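Local coordinates for triacylglycerol lipase (Clostridium botulinum, PDB 5AH1), which hydrolyses synthetic polyesters and, as a triacylglycerol lipase by name with an alpha/beta-hydrolase fold, probably also the ester bonds of lipids, at residues P354-T359 with N423-D428. Numbering follows the deposited sequence.
Sequences PIFYPT and NTDHMD. With K (potassium ion), chain C.
The ring of F356 carries the methyl CG2 of I355 over the centre of one face, 3.8 Å above the plane, and turns its edge to D425 and M427 of the other segment. Both segments belong to an alpha/beta-hydrolase fold: 354-359 leads into helix 357-363, whereas the loop 423-428 lies between strand 415-417 and helix 437-448. At the ring's edge OD1 of D425 lies near the plane, 3.9 Å from F356 CE2, and the carboxylate stands almost perpendicular to the ring, at 86°. In one of the two modelled conformers of M427, SD is 5.2 Å from the ring centroid and 76° off its normal, which identifies an edge-on Met-aromatic contact. In that same conformer a bend at chi3 (-58°) carries the methionine methyl back, leaving CE 3.6 Å from F356 CZ by an oblique approach. Elsewhere around the contact, Y248 and V252 of helix 242-257 touch F356 and M427 respectively.

The same carboxylate organises its own loop. D425 OD1 accepts from the backbone N of both M427 and D428, on its anti side, the evidence for an Asx turn and Asx motif. In return, D425 N donates to D428 OD2 in a fairly straight bond. D425 OD2 binds potassium and also accepts from the backbone N of N353; P351 O and three waters join the site. H426, hydrogen-bonded through ND1 to D384, touches S182 of a probable nucleophile elbow, a pairing consistent with a catalytic histidine and serine. D428 completes the potassium site with both carboxylate oxygens, OD1 at 2.6 Å and OD2 at 2.5 Å from the ion.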
loop_
_atom_site.group_PDB
_atom_site.type_symbol
_atom_site.label_atom_id
_atom_site.label_comp_id
_atom_site.label_asym_id
_atom_site.label_seq_id
_atom_site.Cartn_x
_atom_site.Cartn_y
_atom_site.Cartn_z
ATOM N N PRO A 354 -13.152 -1.226 -15.662
ATOM C CA PRO A 354 -13.189 -2.440 -16.498
ATOM C C PRO A 354 -11.886 -3.254 -16.495
ATOM O O PRO A 354 -11.932 -4.470 -16.672
ATOM C CB PRO A 354 -13.518 -1.887 -17.887
ATOM C CG PRO A 354 -14.318 -0.647 -17.581
ATOM C CD PRO A 354 -13.660 -0.049 -16.394
ATOM N N ILE A 355 -10.754 -2.606 -16.238
ATOM C CA ILE A 355 -9.469 -3.300 -16.148
ATOM C C ILE A 355 -9.451 -4.327 -15.009
ATOM O O ILE A 355 -8.674 -5.281 -15.040
ATOM C CB ILE A 355 -8.277 -2.291 -15.977
ATOM C CG1 ILE A 355 -6.934 -2.956 -16.241
ATOM C CG2 ILE A 355 -8.208 -1.718 -14.578
ATOM C CD1 ILE A 355 -6.743 -3.403 -17.628
ATOM N N PHE A 356 -10.329 -4.143 -14.029
ATOM C CA PHE A 356 -10.404 -5.033 -12.868
ATOM C C PHE A 356 -11.551 -6.039 -12.986
ATOM O O PHE A 356 -11.809 -6.787 -12.060
ATOM C CB PHE A 356 -10.608 -4.229 -11.570
ATOM C CG PHE A 356 -9.459 -3.332 -11.200
ATOM C CD1 PHE A 356 -8.153 -3.747 -11.353
ATOM C CD2 PHE A 356 -9.702 -2.071 -10.683
ATOM C CE1 PHE A 356 -7.105 -2.919 -11.001
ATOM C CE2 PHE A 356 -8.658 -1.235 -10.330
ATOM C CZ PHE A 356 -7.359 -1.659 -10.497
ATOM N N TYR A 357 -12.265 -6.068 -14.105
ATOM C CA TYR A 357 -13.301 -7.089 -14.244
ATOM C C TYR A 357 -12.742 -8.514 -14.072
ATOM O O TYR A 357 -13.288 -9.304 -13.309
ATOM C CB TYR A 357 -14.036 -6.983 -15.579
ATOM C CG TYR A 357 -14.971 -5.802 -15.768
ATOM C CD1 TYR A 357 -15.300 -4.936 -14.730
ATOM C CD2 TYR A 357 -15.548 -5.573 -17.010
ATOM C CE1 TYR A 357 -16.162 -3.868 -14.940
ATOM C CE2 TYR A 357 -16.402 -4.515 -17.224
ATOM C CZ TYR A 357 -16.719 -3.677 -16.195
ATOM O OH TYR A 357 -17.578 -2.631 -16.439
ATOM N N PRO A 358 -11.649 -8.853 -14.770
ATOM C CA PRO A 358 -11.222 -10.252 -14.643
ATOM C C PRO A 358 -10.631 -10.575 -13.274
ATOM O O PRO A 358 -10.814 -11.688 -12.767
ATOM C CB PRO A 358 -10.168 -10.404 -15.745
ATOM C CG PRO A 358 -9.714 -9.038 -16.045
ATOM C CD PRO A 358 -10.889 -8.126 -15.795
ATOM N N THR A 359 -9.931 -9.618 -12.674
ATOM C CA THR A 359 -9.324 -9.829 -11.376
ATOM C C THR A 359 -10.407 -9.941 -10.301
ATOM O O THR A 359 -10.354 -10.834 -9.451
ATOM C CB THR A 359 -8.319 -8.717 -11.047
ATOM O OG1 THR A 359 -8.946 -7.443 -11.215
ATOM C CG2 THR A 359 -7.115 -8.801 -11.982
ATOM N N ASN A 423 -18.911 0.925 -3.285
ATOM C CA ASN A 423 -18.968 1.413 -4.660
ATOM C C ASN A 423 -17.686 2.119 -5.088
ATOM O O ASN A 423 -17.739 3.100 -5.841
ATOM C CB ASN A 423 -20.155 2.369 -4.831
ATOM C CG ASN A 423 -21.464 1.742 -4.419
ATOM O OD1 ASN A 423 -21.727 0.576 -4.708
ATOM N ND2 ASN A 423 -22.291 2.511 -3.722
ATOM N N THR A 424 -16.543 1.628 -4.612
ATOM C CA THR A 424 -15.265 2.297 -4.802
ATOM C C THR A 424 -14.215 1.243 -5.065
ATOM O O THR A 424 -13.970 0.388 -4.213
ATOM C CB THR A 424 -14.901 3.103 -3.546
ATOM O OG1 THR A 424 -15.929 4.065 -3.289
ATOM C CG2 THR A 424 -13.572 3.811 -3.714
ATOM N N ASP A 425 -13.612 1.271 -6.247
ATOM C CA ASP A 425 -12.588 0.281 -6.565
ATOM C C ASP A 425 -11.237 0.635 -5.972
ATOM O O ASP A 425 -11.043 1.706 -5.408
ATOM C CB ASP A 425 -12.529 -0.078 -8.070
ATOM C CG ASP A 425 -11.845 0.958 -8.963
ATOM O OD1 ASP A 425 -10.821 1.569 -8.605
ATOM O OD2 ASP A 425 -12.332 1.106 -10.103
ATOM N N HIS A 426 -10.302 -0.298 -6.130
ATOM C CA HIS A 426 -9.009 -0.224 -5.490
ATOM C C HIS A 426 -8.258 1.080 -5.761
ATOM O O HIS A 426 -7.596 1.593 -4.872
ATOM C CB HIS A 426 -8.168 -1.410 -5.966
ATOM C CG HIS A 426 -6.952 -1.652 -5.132
ATOM N ND1 HIS A 426 -7.022 -2.137 -3.845
ATOM C CD2 HIS A 426 -5.636 -1.488 -5.395
ATOM C CE1 HIS A 426 -5.801 -2.261 -3.353
ATOM N NE2 HIS A 426 -4.941 -1.877 -4.277
ATOM N N MET A 427 -8.348 1.575 -6.993
ATOM C CA MET A 427 -7.605 2.763 -7.403
ATOM C C MET A 427 -8.435 4.048 -7.225
ATOM O O MET A 427 -7.873 5.137 -7.048
ATOM C CB MET A 427 -7.106 2.608 -8.848
ATOM C CG MET A 427 -6.104 1.476 -9.022
ATOM S SD MET A 427 -5.128 1.577 -10.541
ATOM C CE MET A 427 -6.391 1.587 -11.805
ATOM N N ASP A 428 -9.762 3.928 -7.262
ATOM C CA ASP A 428 -10.643 5.093 -7.122
ATOM C C ASP A 428 -10.337 5.884 -5.857
ATOM O O ASP A 428 -10.455 7.118 -5.839
ATOM C CB ASP A 428 -12.104 4.664 -7.018
ATOM C CG ASP A 428 -12.682 4.125 -8.321
ATOM O OD1 ASP A 428 -12.140 4.435 -9.412
ATOM O OD2 ASP A 428 -13.694 3.384 -8.252
HETATM K K K C . -13.838 2.981 -10.683
HETATM O O HOH W 1 -15.169 2.688 -12.703
HETATM O O HOH W 2 -12.250 3.405 -12.480
HETATM O O HOH W 3 -14.444 5.455 -10.907
#